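Local coordinates for protein formate dehydrogenase subunit beta (Desulfovibrio gigas, PDB 1H0H) that carries electrons through three [4Fe-4S] clusters as the electron-transfer subunit of an enzyme that reversibly oxidises formate to carbon dioxide, at residues 72-77 with 98-103; 76-81 with 92-97; 85-90 with 108-113. All blocks are in the same frame, centred on the assembly; numbering follows the deposited sequence.

Contacts 1 and 2 lie side by side on one [4Fe-4S] cluster, their centres about 5 Å apart. They share I76 and A77, and their second segments, 92-97 and 98-103, hold the two antiparallel strands of a small hairpin, where I93 and L102 meet through their backbones. Between them they supply C72, C75 and C80 to the cluster; C120 is the fourth ligand. Contact 3 is peripheral, its centre about 14 Å from that of contact 2 and about 17 Å from that of contact 1. The nearest atoms of the L110 side chain and a cluster are about 11 Å apart. K81 connects inner and outer regions through a salt bridge to D85.

Contact 1. Residues 72-77 with 98-103; sequences CRHCIA and TGCVLF. With SF4 (iron/sulfur cluster), chain N.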
loop_
_atom_site.group_PDB
_atom_site.type_symbol
_atom_site.label_atom_id
_atom_site.label_comp_id
_atom_site.label_asym_id
_atom_site.label_seq_id
_atom_site.Cartn_x
_atom_site.Cartn_y
_atom_site.Cartn_z
ATOM N N CYS B 72 20.500 -5.677 -26.887
ATOM C CA CYS B 72 21.269 -6.364 -27.923
ATOM C C CYS B 72 20.827 -7.832 -28.027
ATOM O O CYS B 72 20.561 -8.469 -27.010
ATOM C CB CYS B 72 22.744 -6.323 -27.572
ATOM S SG CYS B 72 23.768 -7.382 -28.597
ATOM N N ARG B 73 20.788 -8.377 -29.236
ATOM C CA ARG B 73 20.338 -9.764 -29.421
ATOM C C ARG B 73 21.452 -10.790 -29.263
ATOM O O ARG B 73 21.197 -11.969 -29.320
ATOM C CB ARG B 73 19.766 -9.944 -30.819
ATOM C CG ARG B 73 18.676 -8.951 -31.163
ATOM C CD ARG B 73 17.389 -9.056 -30.313
ATOM N NE ARG B 73 16.321 -8.323 -30.984
ATOM C CZ ARG B 73 16.146 -7.009 -30.891
ATOM N NH1 ARG B 73 16.977 -6.260 -30.143
ATOM N NH2 ARG B 73 15.148 -6.449 -31.548
ATOM N N HIS B 74 22.681 -10.311 -29.128
ATOM C CA HIS B 74 23.851 -11.173 -29.085
ATOM C C HIS B 74 23.820 -12.180 -30.229
ATOM O O HIS B 74 23.832 -13.404 -30.032
ATOM C CB HIS B 74 24.028 -11.782 -27.695
ATOM C CG HIS B 74 24.388 -10.757 -26.680
ATOM N ND1 HIS B 74 25.688 -10.361 -26.456
ATOM C CD2 HIS B 74 23.609 -9.960 -25.905
ATOM C CE1 HIS B 74 25.703 -9.399 -25.552
ATOM N NE2 HIS B 74 24.454 -9.151 -25.185
ATOM N N CYS B 75 23.728 -11.610 -31.428
ATOM C CA CYS B 75 23.716 -12.362 -32.685
ATOM C C CYS B 75 24.747 -13.470 -32.720
ATOM O O CYS B 75 25.911 -13.280 -32.334
ATOM C CB CYS B 75 23.963 -11.407 -33.848
ATOM S SG CYS B 75 22.649 -10.197 -34.062
ATOM N N ILE B 76 24.326 -14.642 -33.189
ATOM C CA ILE B 76 25.224 -15.777 -33.260
ATOM C C ILE B 76 26.423 -15.468 -34.158
ATOM O O ILE B 76 27.565 -15.840 -33.862
ATOM C CB ILE B 76 24.437 -17.001 -33.745
ATOM C CG1 ILE B 76 23.469 -17.428 -32.625
ATOM C CG2 ILE B 76 25.377 -18.151 -34.133
ATOM C CD1 ILE B 76 22.422 -18.395 -33.100
ATOM N N ALA B 77 26.153 -14.764 -35.250
ATOM C CA ALA B 77 27.179 -14.348 -36.198
ATOM C C ALA B 77 27.032 -12.842 -36.306
ATOM O O ALA B 77 26.415 -12.344 -37.232
ATOM C CB ALA B 77 26.924 -14.992 -37.549
ATOM N N THR B 98 30.487 -17.782 -23.660
ATOM C CA THR B 98 29.137 -17.335 -23.398
ATOM C C THR B 98 28.364 -16.965 -24.639
ATOM O O THR B 98 27.140 -16.965 -24.627
ATOM C CB THR B 98 29.145 -16.116 -22.467
ATOM O OG1 THR B 98 29.980 -15.102 -23.019
ATOM C CG2 THR B 98 29.829 -16.441 -21.152
ATOM N N GLY B 99 29.070 -16.641 -25.710
ATOM C CA GLY B 99 28.395 -16.139 -26.888
ATOM C C GLY B 99 28.229 -14.632 -26.783
ATOM O O GLY B 99 27.654 -13.999 -27.673
ATOM N N CYS B 100 28.744 -14.032 -25.708
ATOM C CA CYS B 100 28.583 -12.598 -25.544
ATOM C C CYS B 100 29.311 -11.809 -26.623
ATOM O O CYS B 100 30.445 -12.115 -26.965
ATOM C CB CYS B 100 29.071 -12.107 -24.171
ATOM S SG CYS B 100 29.090 -10.280 -24.022
ATOM N N VAL B 101 28.641 -10.775 -27.124
ATOM C CA VAL B 101 29.217 -9.854 -28.090
ATOM C C VAL B 101 29.524 -8.629 -27.263
ATOM O O VAL B 101 28.628 -7.938 -26.800
ATOM C CB VAL B 101 28.229 -9.548 -29.231
ATOM C CG1 VAL B 101 28.773 -8.470 -30.151
ATOM C CG2 VAL B 101 27.924 -10.848 -30.022
ATOM N N LEU B 102 30.801 -8.379 -27.051
ATOM C CA LEU B 102 31.212 -7.371 -26.113
ATOM C C LEU B 102 31.844 -6.147 -26.759
ATOM O O LEU B 102 32.947 -6.226 -27.301
ATOM C CB LEU B 102 32.168 -8.012 -25.109
ATOM C CG LEU B 102 32.798 -7.128 -24.029
ATOM C CD1 LEU B 102 31.727 -6.483 -23.141
ATOM C CD2 LEU B 102 33.727 -7.970 -23.194
ATOM N N PHE B 103 31.137 -5.019 -26.733
ATOM C CA PHE B 103 31.754 -3.790 -27.210
ATOM C C PHE B 103 32.711 -3.352 -26.119
ATOM O O PHE B 103 32.331 -3.263 -24.949
ATOM C CB PHE B 103 30.742 -2.662 -27.416
ATOM C CG PHE B 103 30.098 -2.634 -28.772
ATOM C CD1 PHE B 103 29.688 -3.789 -29.395
ATOM C CD2 PHE B 103 29.853 -1.419 -29.393
ATOM C CE1 PHE B 103 29.058 -3.736 -30.604
ATOM C CE2 PHE B 103 29.218 -1.357 -30.611
ATOM C CZ PHE B 103 28.816 -2.503 -31.225
HETATM FE FE1 SF4 N . 23.303 -5.507 -33.234
HETATM FE FE2 SF4 N . 23.828 -6.684 -30.795
HETATM FE FE3 SF4 N . 23.554 -8.256 -33.175
HETATM FE FE4 SF4 N . 25.748 -6.605 -32.856
HETATM S S1 SF4 N . 25.229 -8.533 -31.580
HETATM S S2 SF4 N . 24.554 -6.758 -34.686
HETATM S S3 SF4 N . 24.788 -4.803 -31.663
HETATM S S4 SF4 N . 21.889 -6.967 -32.067
HETATM O O HOH W 1 26.920 -14.656 -30.335
#
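H74 reaches from the cysteine loop 72-77 to the backbone of V101, where its ND1 accepts the N-H of that residue. The bond is nearly straight: V101 N lies 3.1 Å from H74 ND1, in the plane of the ring, with a 172° angle at the hydrogen. Turning CG away from the carbonyl carbon (chi1 -68°) carries the imidazole across the gap. One ring face is covered by C72 SG, over its centre, while C100 SG meets the CE1 corner obliquely.

The tight part continues around the cluster. C72 SG binds iron atom FE2 at 2.3 Å and C75 SG binds iron atom FE3 at 2.3 Å, two ligands of the C-x-x-C pair. V101 suits the adjoining wall because both of its apolar methyls line sulfide S1 of the cluster, V101 CG1 at 3.8 Å and V101 CG2 at 3.9 Å from S1. On the side of G99 the packing is looser and a water mediates. It lies 2.6 Å from C75 O and 2.8 Å from G99 O, and can donate to both, although other acceptors compete for its protons. The positive phi of G99 suits glycine, as a CB would press on the preceding carbonyl.

The backbone N-H of H74 also donates to C72 SG, 3.2 Å from H74 N, an interaction that probably moderates charge on the thiolate. Since H74 ND1 is an acceptor and NE2 has a hydrogen-bonding partner of its own, the ring is most simply read as neutral with its proton on NE2, set between this cluster and C137, a ligand of the next.

Contact 2. Residues 76-81 with 92-97; sequences IAPPCK and IIHDDA. With SF4 (iron/sulfur cluster), chain N.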
loop_
_atom_site.group_PDB
_atom_site.type_symbol
_atom_site.label_atom_id
_atom_site.label_comp_id
_atom_site.label_asym_id
_atom_site.label_seq_id
_atom_site.Cartn_x
_atom_site.Cartn_y
_atom_site.Cartn_z
ATOM N N ILE B 76 24.326 -14.642 -33.189
ATOM C CA ILE B 76 25.224 -15.777 -33.260
ATOM C C ILE B 76 26.423 -15.468 -34.158
ATOM O O ILE B 76 27.565 -15.840 -33.862
ATOM C CB ILE B 76 24.437 -17.001 -33.745
ATOM C CG1 ILE B 76 23.469 -17.428 -32.625
ATOM C CG2 ILE B 76 25.377 -18.151 -34.133
ATOM C CD1 ILE B 76 22.422 -18.395 -33.100
ATOM N N ALA B 77 26.153 -14.764 -35.250
ATOM C CA ALA B 77 27.179 -14.348 -36.198
ATOM C C ALA B 77 27.032 -12.842 -36.306
ATOM O O ALA B 77 26.415 -12.344 -37.232
ATOM C CB ALA B 77 26.924 -14.992 -37.549
ATOM N N PRO B 78 27.624 -12.126 -35.360
ATOM C CA PRO B 78 27.381 -10.683 -35.205
ATOM C C PRO B 78 27.907 -9.786 -36.311
ATOM O O PRO B 78 29.115 -9.674 -36.491
ATOM C CB PRO B 78 28.068 -10.358 -33.868
ATOM C CG PRO B 78 29.105 -11.421 -33.697
ATOM C CD PRO B 78 28.552 -12.662 -34.334
ATOM N N PRO B 79 27.009 -9.155 -37.055
ATOM C CA PRO B 79 27.421 -8.251 -38.126
ATOM C C PRO B 79 28.123 -6.992 -37.608
ATOM O O PRO B 79 28.940 -6.457 -38.335
ATOM C CB PRO B 79 26.115 -7.897 -38.850
ATOM C CG PRO B 79 25.022 -8.373 -38.009
ATOM C CD PRO B 79 25.541 -9.276 -36.937
ATOM N N CYS B 80 27.816 -6.525 -36.410
ATOM C CA CYS B 80 28.525 -5.360 -35.882
ATOM C C CYS B 80 30.005 -5.655 -35.806
ATOM O O CYS B 80 30.830 -4.869 -36.288
ATOM C CB CYS B 80 27.997 -4.981 -34.507
ATOM S SG CYS B 80 28.057 -6.340 -33.340
ATOM N N LYS B 81 30.347 -6.801 -35.218
ATOM C CA LYS B 81 31.758 -7.213 -35.144
ATOM C C LYS B 81 32.372 -7.494 -36.502
ATOM O O LYS B 81 33.545 -7.170 -36.762
ATOM C CB LYS B 81 31.938 -8.459 -34.296
ATOM C CG LYS B 81 33.434 -8.857 -34.136
ATOM C CD LYS B 81 33.598 -9.999 -33.138
ATOM C CE LYS B 81 34.931 -10.713 -33.302
ATOM N NZ LYS B 81 36.052 -9.783 -33.173
ATOM N N ILE B 92 35.472 -5.133 -30.799
ATOM C CA ILE B 92 34.311 -5.861 -30.311
ATOM C C ILE B 92 34.749 -7.301 -30.095
ATOM O O ILE B 92 35.203 -7.939 -31.029
ATOM C CB ILE B 92 33.161 -5.796 -31.347
ATOM C CG1 ILE B 92 32.692 -4.344 -31.526
ATOM C CG2 ILE B 92 32.031 -6.727 -30.947
ATOM C CD1 ILE B 92 31.829 -4.119 -32.720
ATOM N N ILE B 93 34.697 -7.766 -28.843
ATOM C CA ILE B 93 35.047 -9.144 -28.503
ATOM C C ILE B 93 33.838 -10.067 -28.679
ATOM O O ILE B 93 32.704 -9.710 -28.307
ATOM C CB ILE B 93 35.559 -9.229 -27.051
ATOM C CG1 ILE B 93 36.880 -8.478 -26.930
ATOM C CG2 ILE B 93 35.741 -10.706 -26.605
ATOM C CD1 ILE B 93 37.380 -8.327 -25.469
ATOM N N HIS B 94 34.078 -11.240 -29.268
ATOM C CA HIS B 94 33.052 -12.282 -29.363
ATOM C C HIS B 94 33.498 -13.417 -28.428
ATOM O O HIS B 94 34.425 -14.170 -28.737
ATOM C CB HIS B 94 32.909 -12.767 -30.800
ATOM C CG HIS B 94 31.628 -13.493 -31.079
ATOM N ND1 HIS B 94 31.409 -14.172 -32.255
ATOM C CD2 HIS B 94 30.488 -13.618 -30.355
ATOM C CE1 HIS B 94 30.198 -14.706 -32.237
ATOM N NE2 HIS B 94 29.618 -14.381 -31.097
ATOM N N ASP B 95 32.835 -13.529 -27.280
ATOM C CA ASP B 95 33.273 -14.449 -26.251
ATOM C C ASP B 95 32.802 -15.863 -26.494
ATOM O O ASP B 95 31.608 -16.141 -26.458
ATOM C CB ASP B 95 32.797 -13.967 -24.884
ATOM C CG ASP B 95 33.274 -14.857 -23.779
ATOM O OD1 ASP B 95 34.514 -14.941 -23.637
ATOM O OD2 ASP B 95 32.503 -15.515 -23.021
ATOM N N ASP B 96 33.749 -16.766 -26.716
ATOM C CA ASP B 96 33.408 -18.133 -27.041
ATOM C C ASP B 96 32.589 -18.881 -25.965
ATOM O O ASP B 96 31.659 -19.614 -26.288
ATOM C CB ASP B 96 34.633 -18.948 -27.458
ATOM C CG ASP B 96 34.257 -20.324 -27.946
ATOM O OD1 ASP B 96 33.827 -20.467 -29.104
ATOM O OD2 ASP B 96 34.322 -21.338 -27.244
ATOM N N ALA B 97 32.945 -18.705 -24.704
ATOM C CA ALA B 97 32.282 -19.435 -23.642
ATOM C C ALA B 97 30.821 -19.049 -23.432
ATOM O O ALA B 97 30.003 -19.888 -23.052
ATOM C CB ALA B 97 33.055 -19.271 -22.341
HETATM FE FE1 SF4 N . 23.303 -5.507 -33.234
HETATM FE FE2 SF4 N . 23.828 -6.684 -30.795
HETATM FE FE3 SF4 N . 23.554 -8.256 -33.175
HETATM FE FE4 SF4 N . 25.748 -6.605 -32.856
HETATM S S1 SF4 N . 25.229 -8.533 -31.580
HETATM S S2 SF4 N . 24.554 -6.758 -34.686
HETATM S S3 SF4 N . 24.788 -4.803 -31.663
HETATM S S4 SF4 N . 21.889 -6.967 -32.067
#
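This is a helix-to-strand packing contact beside the cluster: K81 and C80, in the first turn of helix 79-84, meet I92 of strand 92-94, while P78, just before the helix, meets H94. Lysine suits its place because its methylene chain is long and apolar enough to cover I92 and H94 CB while its charged end reaches I92 O and D85. The chain runs past I92 in the opposite sense, with K81 CB 3.8 Å from I92 CG2 and K81 CD 3.7 Å from H94 CB. The ammonium group donates to I92, K81 NZ to I92 O being 3.0 Å and nearly along the C=O axis, and forms a salt bridge with D85.

Strand 92-94 is the first arm of a two-stranded antiparallel hairpin, and C80 is the third cysteine of the C-x-x-C-x-x-x-x-C sequence. Its chi1 of 55° sends SG to iron atom FE4 of the cluster, 2.4 Å away. C80 CB separately packs on I92 CD1 at 4.3 Å.

P79 sits in the first helical turn, where its missing N-H costs no helical hydrogen bond, and packs CD against sulfide S2. The P78 ring offers C-H groups to the H94 face, a CH-pi contact with P78 CG 3.8 Å from the ring centroid. At that ring's edge, H94 CE1 lies 3.3 Å from I76 O.

Contact 3. Residues 85-90 with 108-113; sequences DMEDES and KDLEDY
E87 points its carboxylate at the backbone of 110-112, with L110 and E111 as its side-chain neighbours. Extended beyond CG, the side chain carries its acid group up to the backbone at 111-112, where the bond from D112 N is clear and that from E111 N doubtful. D112 N donates to E87 OE1 at 3.0 Å, on the syn side and 15° out of the carboxylate plane. The approach of E111 N to E87 OE2 is modelled too short to be trusted. A glutamate suits because it is long enough to reach the loop backbone, with its second oxygen probably meeting E111 N.

The E111 side chain crosses that of E87 at a slant, with the two carboxylate planes 63° apart. E87 OE2 and E111 OE1 are 4.4 Å from each other, a like-charge approach probably eased by the amides and by water. One water donates to E111 OE2 at 2.9 Å and only weakly to E87 OE1; a second joins E87 OE1, at 3.1 Å, to D112 O.

Beneath the polar group, L110 CD2 packs on E87 CB at 4.0 Å and on D88 CB at 4.2 Å, giving the contact its apolar floor. D88 turns its own carboxylate back to S90: S90 N donates to D88 OD1, an Asx turn, and S90 OG adds a second bond to the same oxygen.

The loop 85-90 links helix 79-84 to strand 92-94. Residues 108-113 follow strand 101-103, pack L110 against M134 of strand 134-135, and place D112, which also bonds to S115, as N-cap of helix 113-119.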
loop_
_atom_site.group_PDB
_atom_site.type_symbol
_atom_site.label_atom_id
_atom_site.label_comp_id
_atom_site.label_asym_id
_atom_site.label_seq_id
_atom_site.Cartn_x
_atom_site.Cartn_y
_atom_site.Cartn_z
ATOM N N ASP B 85 35.684 -5.611 -37.377
ATOM C CA ASP B 85 36.864 -6.456 -37.603
ATOM C C ASP B 85 37.696 -6.025 -38.839
ATOM O O ASP B 85 38.893 -6.298 -38.941
ATOM C CB ASP B 85 36.440 -7.914 -37.762
ATOM C CG ASP B 85 36.203 -8.620 -36.438
ATOM O OD1 ASP B 85 36.450 -8.031 -35.369
ATOM O OD2 ASP B 85 35.786 -9.801 -36.382
ATOM N N MET B 86 37.062 -5.356 -39.790
ATOM C CA MET B 86 37.798 -4.873 -40.959
ATOM C C MET B 86 38.776 -3.780 -40.581
ATOM O O MET B 86 39.670 -3.460 -41.353
ATOM C CB MET B 86 36.844 -4.308 -41.989
ATOM C CG MET B 86 35.840 -5.288 -42.407
ATOM S SD MET B 86 36.584 -6.570 -43.381
ATOM C CE MET B 86 35.074 -7.137 -43.950
ATOM N N GLU B 87 38.562 -3.190 -39.411
ATOM C CA GLU B 87 39.413 -2.129 -38.899
ATOM C C GLU B 87 40.285 -2.600 -37.716
ATOM O O GLU B 87 41.487 -2.361 -37.673
ATOM C CB GLU B 87 38.531 -0.970 -38.439
ATOM C CG GLU B 87 39.213 0.353 -38.634
ATOM C CD GLU B 87 38.422 1.553 -38.178
ATOM O OE1 GLU B 87 37.193 1.672 -38.455
ATOM O OE2 GLU B 87 39.079 2.407 -37.558
ATOM N N ASP B 88 39.655 -3.278 -36.768
ATOM C CA ASP B 88 40.300 -3.676 -35.517
ATOM C C ASP B 88 39.528 -4.839 -34.902
ATOM O O ASP B 88 38.406 -4.671 -34.464
ATOM C CB ASP B 88 40.315 -2.474 -34.571
ATOM C CG ASP B 88 40.939 -2.777 -33.238
ATOM O OD1 ASP B 88 41.319 -3.945 -32.976
ATOM O OD2 ASP B 88 41.062 -1.890 -32.364
ATOM N N GLU B 89 40.134 -6.022 -34.892
ATOM C CA GLU B 89 39.454 -7.204 -34.378
ATOM C C GLU B 89 39.329 -7.200 -32.855
ATOM O O GLU B 89 38.589 -8.007 -32.279
ATOM C CB GLU B 89 40.134 -8.484 -34.873
ATOM C CG GLU B 89 40.250 -8.578 -36.389
ATOM C CD GLU B 89 40.702 -9.950 -36.865
ATOM O OE1 GLU B 89 41.742 -10.444 -36.375
ATOM O OE2 GLU B 89 40.030 -10.538 -37.741
ATOM N N SER B 90 40.007 -6.263 -32.199
ATOM C CA SER B 90 39.935 -6.194 -30.741
ATOM C C SER B 90 38.897 -5.186 -30.234
ATOM O O SER B 90 38.669 -5.067 -29.028
ATOM C CB SER B 90 41.313 -5.854 -30.172
ATOM O OG SER B 90 41.605 -4.484 -30.407
ATOM N N LYS B 108 36.559 3.271 -29.311
ATOM C CA LYS B 108 36.921 4.679 -29.432
ATOM C C LYS B 108 37.885 4.951 -30.601
ATOM O O LYS B 108 37.866 6.042 -31.196
ATOM C CB LYS B 108 37.567 5.142 -28.118
ATOM C CG LYS B 108 37.727 6.646 -27.987
ATOM C CD LYS B 108 38.292 7.052 -26.624
ATOM C CE LYS B 108 38.914 8.453 -26.697
ATOM N NZ LYS B 108 38.492 9.320 -25.556
ATOM N N ASP B 109 38.724 3.967 -30.917
ATOM C CA ASP B 109 39.733 4.104 -31.971
ATOM C C ASP B 109 39.248 3.706 -33.348
ATOM O O ASP B 109 40.029 3.722 -34.296
ATOM C CB ASP B 109 40.973 3.233 -31.703
ATOM C CG ASP B 109 41.624 3.503 -30.370
ATOM O OD1 ASP B 109 41.555 4.650 -29.884
ATOM O OD2 ASP B 109 42.250 2.606 -29.754
ATOM N N LEU B 110 38.007 3.270 -33.465
ATOM C CA LEU B 110 37.474 2.957 -34.780
ATOM C C LEU B 110 37.351 4.256 -35.587
ATOM O O LEU B 110 36.834 5.264 -35.100
ATOM C CB LEU B 110 36.108 2.283 -34.660
ATOM C CG LEU B 110 36.139 0.890 -34.041
ATOM C CD1 LEU B 110 34.722 0.384 -33.776
ATOM C CD2 LEU B 110 36.911 -0.050 -34.952
ATOM N N GLU B 111 37.845 4.253 -36.811
ATOM C CA GLU B 111 37.637 5.432 -37.633
ATOM C C GLU B 111 36.209 5.429 -38.206
ATOM O O GLU B 111 35.608 6.490 -38.366
ATOM C CB GLU B 111 38.702 5.583 -38.724
ATOM C CG GLU B 111 38.626 4.585 -39.862
ATOM C CD GLU B 111 39.707 4.807 -40.914
ATOM O OE1 GLU B 111 40.851 5.170 -40.547
ATOM O OE2 GLU B 111 39.418 4.618 -42.119
ATOM N N ASP B 112 35.661 4.241 -38.474
ATOM C CA ASP B 112 34.345 4.157 -39.088
ATOM C C ASP B 112 33.276 3.558 -38.177
ATOM O O ASP B 112 32.852 2.414 -38.320
ATOM C CB ASP B 112 34.418 3.390 -40.404
ATOM C CG ASP B 112 33.099 3.406 -41.159
ATOM O OD1 ASP B 112 32.193 4.186 -40.775
ATOM O OD2 ASP B 112 32.898 2.674 -42.162
ATOM N N TYR B 113 32.801 4.341 -37.239
ATOM C CA TYR B 113 31.791 3.795 -36.363
ATOM C C TYR B 113 30.405 3.705 -37.016
ATOM O O TYR B 113 29.605 2.870 -36.627
ATOM C CB TYR B 113 31.686 4.620 -35.094
ATOM C CG TYR B 113 30.969 5.924 -35.316
ATOM C CD1 TYR B 113 29.595 5.978 -35.284
ATOM C CD2 TYR B 113 31.671 7.097 -35.562
ATOM C CE1 TYR B 113 28.928 7.158 -35.475
ATOM C CE2 TYR B 113 31.006 8.291 -35.753
ATOM C CZ TYR B 113 29.635 8.303 -35.712
ATOM O OH TYR B 113 28.924 9.472 -35.896
HETATM O O HOH W 2 34.572 0.044 -38.694
HETATM O O HOH W 3 37.965 2.151 -41.693
#